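Long-range contact in thiol-activated cytolysin (Desulfobulbus propionicus, PDB 6NAL), which probably binds target membranes and assembles into pores, as a Gram-negative relative of the cholesterol-dependent cytolysins: residues P143-D155 with R182-Q195. Sequence-based numbering, arbitrary orientation.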
loop_
_atom_site.group_PDB
_atom_site.type_symbol
_atom_site.label_atom_id
_atom_site.label_comp_id
_atom_site.label_asym_id
_atom_site.label_seq_id
_atom_site.Cartn_x
_atom_site.Cartn_y
_atom_site.Cartn_z
ATOM N N PRO A 143 -5.065 -39.288 -18.378
ATOM C CA PRO A 143 -3.928 -38.396 -18.151
ATOM C C PRO A 143 -4.312 -37.232 -17.261
ATOM O O PRO A 143 -5.471 -36.814 -17.204
ATOM C CB PRO A 143 -3.559 -37.924 -19.559
ATOM C CG PRO A 143 -4.796 -38.000 -20.271
ATOM C CD PRO A 143 -5.739 -38.998 -19.647
ATOM N N ALA A 144 -3.305 -36.708 -16.570
ATOM C CA ALA A 144 -3.529 -35.708 -15.533
ATOM C C ALA A 144 -3.991 -34.378 -16.139
ATOM O O ALA A 144 -3.359 -33.836 -17.051
ATOM C CB ALA A 144 -2.254 -35.531 -14.704
ATOM N N ASN A 145 -5.136 -33.883 -15.658
ATOM C CA ASN A 145 -5.713 -32.622 -16.131
ATOM C C ASN A 145 -6.382 -31.974 -14.915
ATOM O O ASN A 145 -7.515 -32.336 -14.562
ATOM C CB ASN A 145 -6.712 -32.820 -17.267
ATOM C CG ASN A 145 -7.441 -31.511 -17.612
ATOM O OD1 ASN A 145 -7.073 -30.449 -17.086
ATOM N ND2 ASN A 145 -8.458 -31.566 -18.478
ATOM N N PHE A 146 -5.694 -31.022 -14.288
ATOM C CA PHE A 146 -6.024 -30.626 -12.929
ATOM C C PHE A 146 -6.636 -29.242 -12.906
ATOM O O PHE A 146 -6.264 -28.379 -13.700
ATOM C CB PHE A 146 -4.792 -30.674 -12.019
ATOM C CG PHE A 146 -4.376 -32.075 -11.606
ATOM C CD1 PHE A 146 -5.222 -32.883 -10.829
ATOM C CD2 PHE A 146 -3.141 -32.578 -11.958
ATOM C CE1 PHE A 146 -4.842 -34.173 -10.440
ATOM C CE2 PHE A 146 -2.763 -33.861 -11.565
ATOM C CZ PHE A 146 -3.609 -34.647 -10.791
ATOM N N GLN A 147 -7.619 -29.070 -12.022
ATOM C CA GLN A 147 -7.955 -27.756 -11.486
ATOM C C GLN A 147 -6.965 -27.373 -10.384
ATOM O O GLN A 147 -6.518 -28.205 -9.596
ATOM C CB GLN A 147 -9.383 -27.714 -10.953
ATOM C CG GLN A 147 -9.683 -26.427 -10.206
ATOM C CD GLN A 147 -10.932 -26.526 -9.329
ATOM O OE1 GLN A 147 -11.733 -27.461 -9.479
ATOM N NE2 GLN A 147 -11.109 -25.556 -8.427
ATOM N N TYR A 148 -6.621 -26.091 -10.338
ATOM C CA TYR A 148 -5.512 -25.611 -9.544
ATOM C C TYR A 148 -6.041 -24.578 -8.569
ATOM O O TYR A 148 -6.917 -23.802 -8.917
ATOM C CB TYR A 148 -4.445 -25.049 -10.447
ATOM C CG TYR A 148 -3.235 -24.565 -9.726
ATOM C CD1 TYR A 148 -2.265 -25.444 -9.305
ATOM C CD2 TYR A 148 -3.041 -23.219 -9.502
ATOM C CE1 TYR A 148 -1.136 -24.995 -8.658
ATOM C CE2 TYR A 148 -1.918 -22.756 -8.836
ATOM C CZ TYR A 148 -0.967 -23.651 -8.438
ATOM O OH TYR A 148 0.164 -23.228 -7.797
ATOM N N SER A 149 -5.585 -24.653 -7.318
ATOM C CA SER A 149 -5.964 -23.682 -6.293
ATOM C C SER A 149 -4.774 -23.442 -5.393
ATOM O O SER A 149 -4.089 -24.397 -5.041
ATOM C CB SER A 149 -7.112 -24.134 -5.379
ATOM O OG SER A 149 -8.268 -24.409 -6.137
ATOM N N SER A 150 -4.552 -22.191 -4.982
ATOM C CA SER A 150 -3.466 -21.893 -4.059
ATOM C C SER A 150 -3.820 -20.688 -3.208
ATOM O O SER A 150 -4.560 -19.815 -3.641
ATOM C CB SER A 150 -2.173 -21.610 -4.808
ATOM O OG SER A 150 -2.275 -20.396 -5.543
ATOM N N SER A 151 -3.271 -20.635 -2.004
ATOM C CA SER A 151 -3.599 -19.540 -1.105
ATOM C C SER A 151 -2.825 -19.748 0.182
ATOM O O SER A 151 -2.592 -20.886 0.605
ATOM C CB SER A 151 -5.120 -19.467 -0.866
ATOM O OG SER A 151 -5.450 -18.438 0.101
ATOM N N LEU A 152 -2.357 -18.658 0.772
ATOM C CA LEU A 152 -2.057 -18.647 2.195
ATOM C C LEU A 152 -3.300 -19.053 2.964
ATOM O O LEU A 152 -4.415 -18.855 2.486
ATOM C CB LEU A 152 -1.637 -17.257 2.609
ATOM C CG LEU A 152 -0.265 -16.726 2.212
ATOM C CD1 LEU A 152 -0.236 -15.176 2.469
ATOM C CD2 LEU A 152 0.789 -17.491 2.939
ATOM N N VAL A 153 -3.120 -19.649 4.140
ATOM C CA VAL A 153 -4.252 -20.071 4.961
ATOM C C VAL A 153 -3.992 -19.633 6.396
ATOM O O VAL A 153 -2.953 -19.969 6.983
ATOM C CB VAL A 153 -4.549 -21.595 4.887
ATOM C CG1 VAL A 153 -4.476 -22.105 3.420
ATOM C CG2 VAL A 153 -3.616 -22.422 5.671
ATOM N N TYR A 154 -4.938 -18.878 6.947
ATOM C CA TYR A 154 -4.809 -18.346 8.287
ATOM C C TYR A 154 -5.239 -19.368 9.308
ATOM O O TYR A 154 -4.589 -19.500 10.334
ATOM C CB TYR A 154 -5.655 -17.084 8.436
ATOM C CG TYR A 154 -5.627 -16.404 9.826
ATOM C CD1 TYR A 154 -4.457 -15.803 10.349
ATOM C CD2 TYR A 154 -6.793 -16.341 10.604
ATOM C CE1 TYR A 154 -4.463 -15.199 11.615
ATOM C CE2 TYR A 154 -6.806 -15.714 11.835
ATOM C CZ TYR A 154 -5.644 -15.144 12.333
ATOM O OH TYR A 154 -5.667 -14.537 13.573
ATOM N N ASP A 155 -6.339 -20.087 9.058
ATOM C CA ASP A 155 -6.816 -21.085 10.018
ATOM C C ASP A 155 -7.663 -22.131 9.295
ATOM O O ASP A 155 -7.859 -22.075 8.074
ATOM C CB ASP A 155 -7.604 -20.427 11.179
ATOM C CG ASP A 155 -8.823 -19.615 10.700
ATOM O OD1 ASP A 155 -9.071 -19.603 9.455
ATOM O OD2 ASP A 155 -9.502 -18.977 11.562
ATOM N N ARG A 182 1.082 -21.051 14.867
ATOM C CA ARG A 182 1.199 -19.643 15.236
ATOM C C ARG A 182 1.989 -19.484 16.529
ATOM O O ARG A 182 2.649 -18.460 16.713
ATOM C CB ARG A 182 -0.188 -18.989 15.317
ATOM C CG ARG A 182 -0.970 -19.169 16.607
ATOM C CD ARG A 182 -2.411 -18.618 16.445
ATOM N NE ARG A 182 -3.069 -19.067 15.209
ATOM C CZ ARG A 182 -3.844 -18.310 14.431
ATOM N NH1 ARG A 182 -4.086 -17.035 14.748
ATOM N NH2 ARG A 182 -4.381 -18.837 13.334
ATOM N N ALA A 183 1.990 -20.504 17.399
ATOM C CA ALA A 183 2.824 -20.462 18.603
ATOM C C ALA A 183 4.309 -20.385 18.250
ATOM O O ALA A 183 5.099 -19.793 18.992
ATOM C CB ALA A 183 2.546 -21.688 19.490
ATOM N N GLU A 184 4.723 -21.030 17.171
ATOM C CA GLU A 184 6.037 -20.783 16.595
ATOM C C GLU A 184 5.817 -19.587 15.683
ATOM O O GLU A 184 4.737 -19.018 15.709
ATOM C CB GLU A 184 6.546 -22.030 15.913
ATOM C CG GLU A 184 6.715 -23.128 16.935
ATOM C CD GLU A 184 7.481 -24.307 16.384
ATOM O OE1 GLU A 184 8.519 -24.081 15.716
ATOM O OE2 GLU A 184 7.038 -25.459 16.607
ATOM N N LYS A 185 6.770 -19.141 14.878
ATOM C CA LYS A 185 6.413 -17.961 14.092
ATOM C C LYS A 185 6.045 -18.331 12.634
ATOM O O LYS A 185 6.396 -17.610 11.707
ATOM C CB LYS A 185 7.537 -16.905 14.163
ATOM C CG LYS A 185 6.836 -15.546 14.500
ATOM C CD LYS A 185 7.820 -14.386 14.386
ATOM C CE LYS A 185 8.049 -13.991 12.939
ATOM N NZ LYS A 185 8.892 -12.768 12.849
ATOM N N LYS A 186 5.430 -19.504 12.423
ATOM C CA LYS A 186 5.272 -20.127 11.110
ATOM C C LYS A 186 4.016 -19.655 10.380
ATOM O O LYS A 186 2.978 -19.370 10.980
ATOM C CB LYS A 186 5.227 -21.649 11.292
ATOM C CG LYS A 186 6.569 -22.342 11.598
ATOM C CD LYS A 186 6.375 -23.851 11.758
ATOM C CE LYS A 186 7.580 -24.516 12.364
ATOM N NZ LYS A 186 7.194 -25.872 12.844
ATOM N N SER A 187 4.138 -19.578 9.068
ATOM C CA SER A 187 3.051 -19.341 8.137
ATOM C C SER A 187 2.883 -20.548 7.223
ATOM O O SER A 187 3.774 -21.412 7.129
ATOM C CB SER A 187 3.326 -18.089 7.299
ATOM O OG SER A 187 4.446 -18.294 6.444
ATOM N N VAL A 188 1.718 -20.616 6.560
ATOM C CA VAL A 188 1.345 -21.798 5.777
ATOM C C VAL A 188 0.796 -21.391 4.418
ATOM O O VAL A 188 -0.123 -20.579 4.320
ATOM C CB VAL A 188 0.310 -22.677 6.509
ATOM C CG1 VAL A 188 -0.059 -23.897 5.697
ATOM C CG2 VAL A 188 0.788 -23.087 7.904
ATOM N N TYR A 189 1.302 -22.008 3.377
ATOM C CA TYR A 189 0.745 -21.858 2.051
ATOM C C TYR A 189 0.281 -23.212 1.499
ATOM O O TYR A 189 0.989 -24.215 1.590
ATOM C CB TYR A 189 1.814 -21.224 1.166
ATOM C CG TYR A 189 1.316 -20.754 -0.154
ATOM C CD1 TYR A 189 0.732 -19.529 -0.295
ATOM C CD2 TYR A 189 1.409 -21.541 -1.247
ATOM C CE1 TYR A 189 0.250 -19.087 -1.508
ATOM C CE2 TYR A 189 0.943 -21.099 -2.496
ATOM C CZ TYR A 189 0.354 -19.870 -2.609
ATOM O OH TYR A 189 -0.126 -19.431 -3.819
ATOM N N LEU A 190 -0.866 -23.221 0.845
ATOM C CA LEU A 190 -1.451 -24.482 0.400
ATOM C C LEU A 190 -1.835 -24.470 -1.065
ATOM O O LEU A 190 -2.537 -23.572 -1.528
ATOM C CB LEU A 190 -2.678 -24.830 1.215
ATOM C CG LEU A 190 -3.039 -26.316 1.207
ATOM C CD1 LEU A 190 -2.103 -27.064 2.105
ATOM C CD2 LEU A 190 -4.492 -26.447 1.685
ATOM N N ILE A 191 -1.407 -25.500 -1.778
ATOM C CA ILE A 191 -1.768 -25.718 -3.169
ATOM C C ILE A 191 -2.566 -27.008 -3.264
ATOM O O ILE A 191 -2.220 -28.014 -2.636
ATOM C CB ILE A 191 -0.495 -25.795 -4.040
ATOM C CG1 ILE A 191 0.260 -24.463 -4.004
ATOM C CG2 ILE A 191 -0.802 -26.171 -5.493
ATOM C CD1 ILE A 191 1.608 -24.537 -4.655
ATOM N N ARG A 192 -3.590 -26.993 -4.107
ATOM C CA ARG A 192 -4.347 -28.179 -4.418
ATOM C C ARG A 192 -4.485 -28.366 -5.911
ATOM O O ARG A 192 -4.956 -27.468 -6.596
ATOM C CB ARG A 192 -5.736 -28.108 -3.829
ATOM C CG ARG A 192 -6.422 -29.406 -3.912
ATOM C CD ARG A 192 -7.887 -29.324 -3.620
ATOM N NE ARG A 192 -8.544 -28.303 -4.410
ATOM C CZ ARG A 192 -9.824 -28.000 -4.290
ATOM N NH1 ARG A 192 -10.554 -28.684 -3.412
ATOM N NH2 ARG A 192 -10.357 -27.030 -5.032
ATOM N N PHE A 193 -4.147 -29.562 -6.387
ATOM C CA PHE A 193 -4.459 -30.019 -7.740
ATOM C C PHE A 193 -5.639 -30.972 -7.673
ATOM O O PHE A 193 -5.589 -31.948 -6.925
ATOM C CB PHE A 193 -3.269 -30.747 -8.367
ATOM C CG PHE A 193 -2.049 -29.875 -8.568
ATOM C CD1 PHE A 193 -1.179 -29.649 -7.540
ATOM C CD2 PHE A 193 -1.790 -29.322 -9.792
ATOM C CE1 PHE A 193 -0.074 -28.875 -7.693
ATOM C CE2 PHE A 193 -0.688 -28.549 -9.974
ATOM C CZ PHE A 193 0.186 -28.312 -8.906
ATOM N N LYS A 194 -6.704 -30.705 -8.435
ATOM C CA LYS A 194 -7.890 -31.533 -8.333
ATOM C C LYS A 194 -8.385 -32.000 -9.688
ATOM O O LYS A 194 -8.644 -31.184 -10.571
ATOM C CB LYS A 194 -9.018 -30.777 -7.633
ATOM C CG LYS A 194 -10.328 -31.615 -7.372
ATOM C CD LYS A 194 -11.528 -30.663 -7.081
ATOM C CE LYS A 194 -12.359 -31.268 -5.989
ATOM N NZ LYS A 194 -12.910 -30.252 -4.986
ATOM N N GLN A 195 -8.607 -33.306 -9.823
ATOM C CA GLN A 195 -9.126 -33.840 -11.075
ATOM C C GLN A 195 -10.326 -34.734 -10.828
ATOM O O GLN A 195 -10.238 -35.688 -10.058
ATOM C CB GLN A 195 -8.061 -34.629 -11.843
ATOM C CG GLN A 195 -8.561 -35.065 -13.200
ATOM C CD GLN A 195 -7.480 -35.739 -14.046
ATOM O OE1 GLN A 195 -6.349 -35.912 -13.591
ATOM N NE2 GLN A 195 -7.850 -36.169 -15.259
#
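Strands 147-152 and 187-195 run antiparallel in the central sheet of a cholesterol-dependent cytolysin core. Twenty of the 26 residues between the segments are helical, consistent with the helical bundle that in this family unfurls into a membrane-spanning hairpin. The strands illustrate how one backbone ladder presents two different faces. In the middle, Ser-149 and Arg-192 form a hydrogen-bonded pair, Arg-192 N to Ser-149 O (2.8 Å) and Ser-149 N back to Arg-192 O, and strand 232-250 pairs with the other edge of 187-195. On one face, Tyr-148 turns its edge to the face of Phe-193, Tyr-148 CD1 lying 3.5 Å from Phe-193 CE2, with the ring planes at 66°. Phe-193 directs its own edge, offset, toward Phe-146, while Phe-193 CB sits over that ring's face, 3.7 Å from Phe-146 CG. Ser-150 OG, wedged between its backbone N and carbonyl carbon (chi1 68°), donates to Tyr-189 OH at 2.9 Å. Tyr-189 lays one ring face over Ser-151 O and packs on Ile-261 of helix 254-264. The other face is mixed, serines and long charged chains beside Leu-190, with Phe-163 of helix 156-163 packing on it. Arg-192 NE is buried without a partner, though NH1 bonds weakly to Gln-243. The Lys-194 CD methylene covers one side of the Arg-192 guanidinium, and Lys-194 NZ bonds Asn-335. Beyond the ladder, the extended Gln-195 side chain donates from NE2 to Pro-143 O (3.1 Å), while Asn-145 N approaches Gln-195 OE1 from above the carbonyl plane. Asn-145 OD1 bonds Thr-442 of the second subunit. At the other end, the Arg-182 guanidinium, bent round at chi3 (47°), meets the Tyr-154 ring face edge-on with NH2 above its centre, an off-centre cation-pi contact, and Arg-182 NH1 donates in the guanidinium plane to Tyr-154 OH at 3.2 Å.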